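Local coordinates for protein glutathione S-transferase (Bombyx mori, PDB 4E8H) that binds glutathione as a homodimer and probably transfers it to electrophilic substrates, as glutathione transferases of the delta/epsilon group do, at residues I7-L12 and L32-T37; G141-F146 and E183-W188; D173-D178 and M211-L216. All coordinates share one frame; numbering follows the deposited sequence.

Interaction 1 (I7-L12 and L32-T37); sequences IKLYYL and LHLITT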
loop_
_atom_site.group_PDB
_atom_site.type_symbol
_atom_site.label_atom_id
_atom_site.label_comp_id
_atom_site.label_asym_id
_atom_site.label_seq_id
_atom_site.Cartn_x
_atom_site.Cartn_y
_atom_site.Cartn_z
ATOM N N ILE B 7 19.468 12.610 -7.279
ATOM C CA ILE B 7 18.390 12.502 -6.307
ATOM C C ILE B 7 18.986 12.119 -4.956
ATOM O O ILE B 7 19.911 11.305 -4.884
ATOM C CB ILE B 7 17.326 11.470 -6.761
ATOM C CG1 ILE B 7 16.656 11.937 -8.060
ATOM C CG2 ILE B 7 16.287 11.247 -5.672
ATOM C CD1 ILE B 7 15.838 10.869 -8.775
ATOM N N LYS B 8 18.469 12.730 -3.894
ATOM C CA LYS B 8 18.928 12.437 -2.543
ATOM C C LYS B 8 18.019 11.414 -1.880
ATOM O O LYS B 8 16.798 11.450 -2.054
ATOM C CB LYS B 8 19.004 13.716 -1.704
ATOM C CG LYS B 8 20.154 14.638 -2.094
ATOM C CD LYS B 8 20.118 15.956 -1.334
ATOM C CE LYS B 8 21.111 16.947 -1.932
ATOM N NZ LYS B 8 21.073 18.271 -1.249
ATOM N N LEU B 9 18.622 10.495 -1.134
ATOM C CA LEU B 9 17.860 9.520 -0.366
ATOM C C LEU B 9 18.333 9.480 1.080
ATOM O O LEU B 9 19.484 9.133 1.356
ATOM C CB LEU B 9 17.944 8.123 -0.995
ATOM C CG LEU B 9 16.938 7.102 -0.448
ATOM C CD1 LEU B 9 15.546 7.338 -1.031
ATOM C CD2 LEU B 9 17.400 5.676 -0.716
ATOM N N TYR B 10 17.441 9.851 1.992
ATOM C CA TYR B 10 17.693 9.716 3.423
ATOM C C TYR B 10 17.373 8.274 3.801
ATOM O O TYR B 10 16.261 7.801 3.564
ATOM C CB TYR B 10 16.859 10.730 4.217
ATOM C CG TYR B 10 17.225 12.165 3.895
ATOM C CD1 TYR B 10 18.144 12.864 4.677
ATOM C CD2 TYR B 10 16.674 12.814 2.788
ATOM C CE1 TYR B 10 18.493 14.178 4.375
ATOM C CE2 TYR B 10 17.020 14.124 2.476
ATOM C CZ TYR B 10 17.927 14.800 3.273
ATOM O OH TYR B 10 18.265 16.097 2.963
ATOM N N TYR B 11 18.355 7.572 4.364
ATOM C CA TYR B 11 18.296 6.112 4.455
ATOM C C TYR B 11 19.161 5.533 5.581
ATOM O O TYR B 11 19.889 6.262 6.259
ATOM C CB TYR B 11 18.766 5.513 3.116
ATOM C CG TYR B 11 20.263 5.257 3.058
ATOM C CD1 TYR B 11 20.760 3.976 2.811
ATOM C CD2 TYR B 11 21.182 6.287 3.283
ATOM C CE1 TYR B 11 22.136 3.730 2.775
ATOM C CE2 TYR B 11 22.556 6.051 3.256
ATOM C CZ TYR B 11 23.026 4.772 2.997
ATOM O OH TYR B 11 24.383 4.536 2.960
ATOM N N LEU B 12 19.066 4.216 5.760
ATOM C CA LEU B 12 20.071 3.425 6.472
ATOM C C LEU B 12 20.261 2.115 5.709
ATOM O O LEU B 12 19.281 1.547 5.222
ATOM C CB LEU B 12 19.639 3.132 7.911
ATOM C CG LEU B 12 19.670 4.264 8.941
ATOM C CD1 LEU B 12 19.001 3.813 10.231
ATOM C CD2 LEU B 12 21.095 4.752 9.209
ATOM N N LEU B 32 22.004 7.787 -6.748
ATOM C CA LEU B 32 21.433 8.413 -5.578
ATOM C C LEU B 32 22.564 8.945 -4.728
ATOM O O LEU B 32 23.581 8.270 -4.535
ATOM C CB LEU B 32 20.592 7.419 -4.771
ATOM C CG LEU B 32 19.345 6.793 -5.407
ATOM C CD1 LEU B 32 18.669 5.857 -4.415
ATOM C CD2 LEU B 32 18.357 7.846 -5.903
ATOM N N HIS B 33 22.398 10.169 -4.247
ATOM C CA HIS B 33 23.270 10.681 -3.211
ATOM C C HIS B 33 22.666 10.298 -1.870
ATOM O O HIS B 33 21.671 10.875 -1.416
ATOM C CB HIS B 33 23.516 12.182 -3.384
ATOM C CG HIS B 33 24.526 12.495 -4.446
ATOM N ND1 HIS B 33 25.146 13.722 -4.556
ATOM C CD2 HIS B 33 25.046 11.724 -5.431
ATOM C CE1 HIS B 33 25.987 13.698 -5.576
ATOM N NE2 HIS B 33 25.947 12.496 -6.121
ATOM N N LEU B 34 23.269 9.274 -1.275
ATOM C CA LEU B 34 22.768 8.647 -0.063
ATOM C C LEU B 34 23.181 9.456 1.157
ATOM O O LEU B 34 24.348 9.833 1.298
ATOM C CB LEU B 34 23.292 7.211 0.044
ATOM C CG LEU B 34 23.034 6.260 -1.133
ATOM C CD1 LEU B 34 23.944 5.041 -1.055
ATOM C CD2 LEU B 34 21.567 5.838 -1.210
ATOM N N ILE B 35 22.212 9.734 2.023
ATOM C CA ILE B 35 22.465 10.480 3.249
ATOM C C ILE B 35 22.062 9.634 4.450
ATOM O O ILE B 35 20.872 9.421 4.704
ATOM C CB ILE B 35 21.724 11.844 3.271
ATOM C CG1 ILE B 35 22.040 12.652 2.006
ATOM C CG2 ILE B 35 22.085 12.637 4.534
ATOM C CD1 ILE B 35 21.050 13.768 1.706
ATOM N N THR B 36 23.069 9.147 5.170
ATOM C CA THR B 36 22.871 8.352 6.378
ATOM C C THR B 36 22.017 9.126 7.379
ATOM O O THR B 36 22.342 10.259 7.742
ATOM C CB THR B 36 24.228 7.961 7.009
ATOM O OG1 THR B 36 24.957 7.135 6.092
ATOM C CG2 THR B 36 24.036 7.200 8.318
ATOM N N THR B 37 20.914 8.513 7.799
ATOM C CA THR B 37 19.999 9.145 8.739
ATOM C C THR B 37 19.818 8.258 9.968
ATOM O O THR B 37 19.055 7.288 9.953
ATOM C CB THR B 37 18.649 9.504 8.074
ATOM O OG1 THR B 37 18.890 10.339 6.933
ATOM C CG2 THR B 37 17.739 10.247 9.047
HETATM O O HOH W 1 26.373 7.102 2.929
#
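Strands 7-11 and 32-36 are the parallel pair of the beta-alpha-beta unit that opens the thioredoxin-like domain, and Lys8, Leu9 and Tyr10 stand beside His33, Leu34 and Ile35. Bonds run both ways between the backbones: Ile35 N reaches Leu9 O at 2.9 Å, nearly straight at 170°, and Thr37 N closes the pair on Tyr11 O at 2.9 Å. Ile35 O takes two donors from opposite faces of its carbonyl plane, Tyr11 N and the hydroxyl Thr37 OG1. That hydroxyl also lies at the edge of the Tyr10 ring, near its plane. One face of this ring receives the tip of Ile35, whose CD1 sits 4.0 Å from the ring centroid in a CH-pi contact, shifted toward CZ and CE1. Without the phenol ring, as with an alanine here, Ile35 CD1 would probably lose the face it packs on and Thr37 OG1 the ring edge beside it. Tyr11 CG stands between its backbone N and carbonyl carbon (chi1 90°), which brings the CD2-CE2 side of the ring alongside strand 32-36, with Tyr11 CE2 3.5 Å from Leu34 CB. A water lies 3.2 Å from Tyr11 OH. On the face that carries Leu9, Leu32 and Leu34, Leu9 CD2 meets Leu32 CD1 at 3.9 Å. Helix 16-27 covers this side, touching Leu9 through Val21 and Leu32 through Ala25. Helix 47-52 packs on the opposite face at Tyr10. Strand 32-36 forms one border of the sheet within the chain, while strand 7-11 continues inward to antiparallel strand 60-63.

Interaction 2 (G141-F146 and E183-W188); sequences GWLNTF and ENIAKW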
loop_
_atom_site.group_PDB
_atom_site.type_symbol
_atom_site.label_atom_id
_atom_site.label_comp_id
_atom_site.label_asym_id
_atom_site.label_seq_id
_atom_site.Cartn_x
_atom_site.Cartn_y
_atom_site.Cartn_z
ATOM N N GLY B 141 2.449 -18.834 1.139
ATOM C CA GLY B 141 1.636 -19.733 0.314
ATOM C C GLY B 141 0.921 -18.985 -0.797
ATOM O O GLY B 141 0.885 -19.446 -1.941
ATOM N N TRP B 142 0.355 -17.826 -0.453
ATOM C CA TRP B 142 -0.259 -16.937 -1.439
ATOM C C TRP B 142 0.741 -16.444 -2.489
ATOM O O TRP B 142 0.446 -16.478 -3.687
ATOM C CB TRP B 142 -0.938 -15.743 -0.762
ATOM C CG TRP B 142 -2.143 -16.085 0.074
ATOM C CD1 TRP B 142 -3.009 -17.128 -0.108
ATOM C CD2 TRP B 142 -2.634 -15.351 1.206
ATOM N NE1 TRP B 142 -3.993 -17.101 0.850
ATOM C CE2 TRP B 142 -3.790 -16.020 1.666
ATOM C CE3 TRP B 142 -2.204 -14.199 1.880
ATOM C CZ2 TRP B 142 -4.526 -15.574 2.773
ATOM C CZ3 TRP B 142 -2.936 -13.755 2.979
ATOM C CH2 TRP B 142 -4.083 -14.444 3.413
ATOM N N LEU B 143 1.914 -15.987 -2.047
ATOM C CA LEU B 143 2.967 -15.558 -2.975
ATOM C C LEU B 143 3.378 -16.696 -3.908
ATOM O O LEU B 143 3.543 -16.490 -5.115
ATOM C CB LEU B 143 4.188 -15.009 -2.227
ATOM C CG LEU B 143 5.411 -14.572 -3.051
ATOM C CD1 LEU B 143 5.094 -13.432 -4.024
ATOM C CD2 LEU B 143 6.553 -14.182 -2.128
ATOM N N ASN B 144 3.536 -17.892 -3.342
ATOM C CA ASN B 144 3.831 -19.077 -4.139
ATOM C C ASN B 144 2.760 -19.320 -5.205
ATOM O O ASN B 144 3.080 -19.671 -6.343
ATOM C CB ASN B 144 3.994 -20.315 -3.256
ATOM C CG ASN B 144 4.632 -21.471 -4.000
ATOM O OD1 ASN B 144 5.831 -21.457 -4.282
ATOM N ND2 ASN B 144 3.831 -22.478 -4.328
ATOM N N THR B 145 1.499 -19.118 -4.831
ATOM C CA THR B 145 0.374 -19.250 -5.758
ATOM C C THR B 145 0.389 -18.157 -6.831
ATOM O O THR B 145 0.112 -18.436 -7.998
ATOM C CB THR B 145 -0.980 -19.278 -5.005
ATOM O OG1 THR B 145 -0.968 -20.357 -4.064
ATOM C CG2 THR B 145 -2.157 -19.474 -5.966
ATOM N N PHE B 146 0.728 -16.925 -6.442
ATOM C CA PHE B 146 0.822 -15.815 -7.401
ATOM C C PHE B 146 1.813 -16.148 -8.513
ATOM O O PHE B 146 1.649 -15.715 -9.654
ATOM C CB PHE B 146 1.245 -14.497 -6.730
ATOM C CG PHE B 146 0.262 -13.962 -5.711
ATOM C CD1 PHE B 146 -1.043 -14.446 -5.628
ATOM C CD2 PHE B 146 0.648 -12.938 -4.849
ATOM C CE1 PHE B 146 -1.935 -13.941 -4.683
ATOM C CE2 PHE B 146 -0.237 -12.422 -3.908
ATOM C CZ PHE B 146 -1.531 -12.925 -3.825
ATOM N N GLU B 183 8.129 -24.161 -4.268
ATOM C CA GLU B 183 8.923 -24.293 -5.488
ATOM C C GLU B 183 8.861 -23.074 -6.406
ATOM O O GLU B 183 9.873 -22.710 -7.007
ATOM C CB GLU B 183 8.552 -25.572 -6.246
ATOM C CG GLU B 183 8.866 -26.856 -5.477
ATOM C CD GLU B 183 8.758 -28.104 -6.334
ATOM O OE1 GLU B 183 9.421 -28.165 -7.392
ATOM O OE2 GLU B 183 8.015 -29.031 -5.944
ATOM N N ASN B 184 7.692 -22.442 -6.507
ATOM C CA ASN B 184 7.565 -21.220 -7.301
ATOM C C ASN B 184 8.401 -20.079 -6.733
ATOM O O ASN B 184 9.069 -19.368 -7.483
ATOM C CB ASN B 184 6.103 -20.788 -7.444
ATOM C CG ASN B 184 5.264 -21.802 -8.198
ATOM O OD1 ASN B 184 5.758 -22.513 -9.076
ATOM N ND2 ASN B 184 3.980 -21.872 -7.861
ATOM N N ILE B 185 8.367 -19.916 -5.411
ATOM C CA ILE B 185 9.181 -18.900 -4.741
ATOM C C ILE B 185 10.668 -19.197 -4.941
ATOM O O ILE B 185 11.436 -18.303 -5.300
ATOM C CB ILE B 185 8.839 -18.753 -3.229
ATOM C CG1 ILE B 185 7.384 -18.300 -3.053
ATOM C CG2 ILE B 185 9.794 -17.760 -2.549
ATOM C CD1 ILE B 185 6.945 -18.093 -1.606
ATOM N N ALA B 186 11.059 -20.455 -4.734
ATOM C CA ALA B 186 12.457 -20.868 -4.870
ATOM C C ALA B 186 13.043 -20.527 -6.239
ATOM O O ALA B 186 14.126 -19.945 -6.324
ATOM C CB ALA B 186 12.610 -22.359 -4.575
ATOM N N LYS B 187 12.319 -20.879 -7.303
ATOM C CA LYS B 187 12.768 -20.632 -8.676
ATOM C C LYS B 187 12.739 -19.144 -9.014
ATOM O O LYS B 187 13.659 -18.629 -9.652
ATOM C CB LYS B 187 11.914 -21.415 -9.679
ATOM C CG LYS B 187 12.057 -22.928 -9.586
ATOM C CD LYS B 187 10.970 -23.633 -10.386
ATOM C CE LYS B 187 10.831 -25.089 -9.965
ATOM N NZ LYS B 187 9.663 -25.750 -10.613
ATOM N N TRP B 188 11.675 -18.467 -8.584
ATOM C CA TRP B 188 11.536 -17.024 -8.763
ATOM C C TRP B 188 12.661 -16.262 -8.072
ATOM O O TRP B 188 13.159 -15.272 -8.607
ATOM C CB TRP B 188 10.178 -16.544 -8.243
ATOM C CG TRP B 188 10.088 -15.056 -8.031
ATOM C CD1 TRP B 188 9.706 -14.119 -8.946
ATOM C CD2 TRP B 188 10.385 -14.339 -6.823
ATOM N NE1 TRP B 188 9.745 -12.864 -8.387
ATOM C CE2 TRP B 188 10.159 -12.969 -7.085
ATOM C CE3 TRP B 188 10.820 -14.721 -5.546
ATOM C CZ2 TRP B 188 10.355 -11.978 -6.119
ATOM C CZ3 TRP B 188 11.018 -13.733 -4.584
ATOM C CH2 TRP B 188 10.782 -12.377 -4.878
#
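The side chains of Asn144 and Asn184 cross at about a right angle, with their amide planes 18° apart. Asn184 ND2 donates to the backbone oxygen Asn144 O at 2.8 Å; the acceptor lies close to the plane of the donor amide, while the nitrogen stands above the carbonyl plane. In return Asn144 OD1 accepts from Ile185 N at 3.2 Å, with an N-H...O angle of 155°. Asn144 can do this because its CG is anti to the backbone N (chi1 -166°), which swings the amide over the first turn of helix 183-196. The two bonds thus tie side chain to backbone in both directions. Beside them Ile185 supplies the apolar part: its CD1 meets Leu143 CD2 at 4.0 Å, the two side chains crossing almost perpendicularly, and its CG1 lies against Asn144, 3.8 Å from Asn144 CA. Within the helical C-terminal domain of the glutathione transferase fold, the contact joins the last turns of helix 130-146 to the start of helix 183-196, whose short segments cross at 68°. Helix 160-174 adjoins it through Ile165, which touches Leu143; Trp142 packs on helix 93-124 and also on Pro54 of the second subunit.

Interaction 3 (D173-D178 and M211-L216); sequences DAFGYD and MLASFL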
loop_
_atom_site.group_PDB
_atom_site.type_symbol
_atom_site.label_atom_id
_atom_site.label_comp_id
_atom_site.label_asym_id
_atom_site.label_seq_id
_atom_site.Cartn_x
_atom_site.Cartn_y
_atom_site.Cartn_z
ATOM N N ASP B 173 15.733 -15.483 4.165
ATOM C CA ASP B 173 16.833 -16.363 3.783
ATOM C C ASP B 173 18.019 -16.170 4.736
ATOM O O ASP B 173 18.549 -17.145 5.279
ATOM C CB ASP B 173 17.246 -16.107 2.331
ATOM C CG ASP B 173 18.363 -17.024 1.868
ATOM O OD1 ASP B 173 18.165 -18.258 1.853
ATOM O OD2 ASP B 173 19.439 -16.504 1.505
ATOM N N ALA B 174 18.402 -14.912 4.957
ATOM C CA ALA B 174 19.472 -14.566 5.898
ATOM C C ALA B 174 19.166 -14.972 7.345
ATOM O O ALA B 174 20.085 -15.199 8.135
ATOM C CB ALA B 174 19.787 -13.079 5.818
ATOM N N PHE B 175 17.879 -15.054 7.686
ATOM C CA PHE B 175 17.452 -15.433 9.040
ATOM C C PHE B 175 17.341 -16.950 9.220
ATOM O O PHE B 175 17.074 -17.434 10.325
ATOM C CB PHE B 175 16.113 -14.779 9.420
ATOM C CG PHE B 175 16.111 -13.267 9.373
ATOM C CD1 PHE B 175 17.297 -12.530 9.328
ATOM C CD2 PHE B 175 14.901 -12.578 9.406
ATOM C CE1 PHE B 175 17.271 -11.136 9.287
ATOM C CE2 PHE B 175 14.865 -11.186 9.371
ATOM C CZ PHE B 175 16.051 -10.464 9.313
ATOM N N GLY B 176 17.534 -17.691 8.131
ATOM C CA GLY B 176 17.525 -19.151 8.174
ATOM C C GLY B 176 16.200 -19.810 7.830
ATOM O O GLY B 176 16.015 -21.000 8.099
ATOM N N TYR B 177 15.275 -19.047 7.251
ATOM C CA TYR B 177 14.031 -19.620 6.750
ATOM C C TYR B 177 14.349 -20.420 5.491
ATOM O O TYR B 177 15.009 -19.917 4.577
ATOM C CB TYR B 177 13.001 -18.525 6.444
ATOM C CG TYR B 177 11.562 -19.005 6.371
ATOM C CD1 TYR B 177 10.633 -18.632 7.343
ATOM C CD2 TYR B 177 11.126 -19.822 5.325
ATOM C CE1 TYR B 177 9.309 -19.065 7.280
ATOM C CE2 TYR B 177 9.810 -20.263 5.256
ATOM C CZ TYR B 177 8.908 -19.881 6.234
ATOM O OH TYR B 177 7.605 -20.314 6.161
ATOM N N ASP B 178 13.899 -21.672 5.465
ATOM C CA ASP B 178 14.046 -22.541 4.299
ATOM C C ASP B 178 12.695 -22.624 3.599
ATOM O O ASP B 178 11.765 -23.255 4.098
ATOM C CB ASP B 178 14.533 -23.935 4.730
ATOM C CG ASP B 178 14.776 -24.884 3.553
ATOM O OD1 ASP B 178 14.502 -24.522 2.386
ATOM O OD2 ASP B 178 15.248 -26.012 3.804
ATOM N N MET B 211 23.241 -7.430 8.014
ATOM C CA MET B 211 23.246 -6.458 9.108
ATOM C C MET B 211 22.075 -6.674 10.064
ATOM O O MET B 211 22.260 -6.669 11.283
ATOM C CB MET B 211 23.233 -5.030 8.564
ATOM C CG MET B 211 24.542 -4.597 7.930
ATOM S SD MET B 211 24.359 -3.017 7.090
ATOM C CE MET B 211 26.045 -2.696 6.575
ATOM N N LEU B 212 20.878 -6.867 9.510
ATOM C CA LEU B 212 19.713 -7.235 10.311
ATOM C C LEU B 212 19.931 -8.581 11.005
ATOM O O LEU B 212 19.540 -8.758 12.162
ATOM C CB LEU B 212 18.442 -7.285 9.450
ATOM C CG LEU B 212 17.825 -5.982 8.922
ATOM C CD1 LEU B 212 16.704 -6.284 7.937
ATOM C CD2 LEU B 212 17.321 -5.085 10.053
ATOM N N ALA B 213 20.570 -9.516 10.301
ATOM C CA ALA B 213 20.792 -10.870 10.816
ATOM C C ALA B 213 21.768 -10.931 11.994
ATOM O O ALA B 213 21.714 -11.868 12.792
ATOM C CB ALA B 213 21.245 -11.805 9.697
ATOM N N SER B 214 22.651 -9.938 12.104
ATOM C CA SER B 214 23.601 -9.878 13.217
ATOM C C SER B 214 22.891 -9.688 14.563
ATOM O O SER B 214 23.466 -9.966 15.618
ATOM C CB SER B 214 24.657 -8.789 12.990
ATOM O OG SER B 214 24.079 -7.497 12.973
ATOM N N PHE B 215 21.639 -9.230 14.515
ATOM C CA PHE B 215 20.810 -9.094 15.712
ATOM C C PHE B 215 20.277 -10.438 16.228
ATOM O O PHE B 215 19.773 -10.519 17.351
ATOM C CB PHE B 215 19.662 -8.105 15.469
ATOM C CG PHE B 215 20.107 -6.670 15.383
ATOM C CD1 PHE B 215 20.101 -5.858 16.515
ATOM C CD2 PHE B 215 20.536 -6.129 14.174
ATOM C CE1 PHE B 215 20.514 -4.527 16.443
ATOM C CE2 PHE B 215 20.952 -4.801 14.090
ATOM C CZ PHE B 215 20.941 -3.998 15.227
ATOM N N LEU B 216 20.395 -11.484 15.410
ATOM C CA LEU B 216 20.002 -12.836 15.817
ATOM C C LEU B 216 21.091 -13.530 16.640
ATOM O O LEU B 216 22.192 -13.005 16.812
ATOM C CB LEU B 216 19.630 -13.693 14.601
ATOM C CG LEU B 216 18.295 -13.414 13.900
ATOM C CD1 LEU B 216 18.219 -14.159 12.577
ATOM C CD2 LEU B 216 17.108 -13.774 14.784
#
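Phe175 and Leu216 both hold CG anti to the carbonyl carbon (chi1 -58° and -74°); this directs the ring toward Leu212 and Ala213, and Leu216, extended at chi2, reaches it with CD1. The contact joins two helix ends of the all-helical C-terminal domain of the glutathione transferase fold. Helix 160-174 finishes in a Schellman motif: the helical course breaks at Gly176, whose phi is positive (95°), and its N bonds back to Asp173 O at 3.1 Å. A CB here would collide with Phe175 O, so the backbone angles alone favour glycine. Helix 201-213 gives way to a type I beta turn from Ala213 to Leu216, and that turn carries Leu216 round to the phenylalanine.

Between the two ends the packing is apolar. The Phe175 ring presents its rim to the helix: Leu212 CB lies in the ring plane, 4.0 Å from Phe175 CZ, and Ala213 N sits near the same plane off CE1. Leu216 crosses Phe175 at about a right angle, and its CD1 comes in obliquely. Two alanines also face each other, Ala174 CB and Ala213 CB 4.3 Å apart. Helix 93-124 adds further cover, since Tyr114 and Tyr118 touch Phe175 while Ile121 and Leu122 touch Leu216. Pro14 and Asn171 lie against Leu212. Where helix 201-213 runs out, Ser214 OG donates to Met211 O at 2.6 Å. Across the contact itself, the nearest side-chain approach is Leu216 CD1 to Phe175 CD1, 3.7 Å.

Interaction 1 belongs to the thioredoxin-like domain, whereas interactions 2 and 3 tie together helices of the other domain. The centres of interactions 1 and 2 are 32 Å apart, on opposite sides of the chain's centre. Interactions 2 and 3 come within about 7 Å at their nearest atoms; helix 160-174, which ends in interaction 3, also borders interaction 2. Interactions 1 and 3 both approach bound glutathione: the side chains of Leu12 and Leu212 are about 7 and 8 Å from it. The side chain of Leu12 is about 4 Å from that of Ile58, and that of Thr37 about 4 Å from that of His44, both glutathione-binding residues; Leu143 of interaction 2 is about 12 Å from Arg72, side chain to side chain.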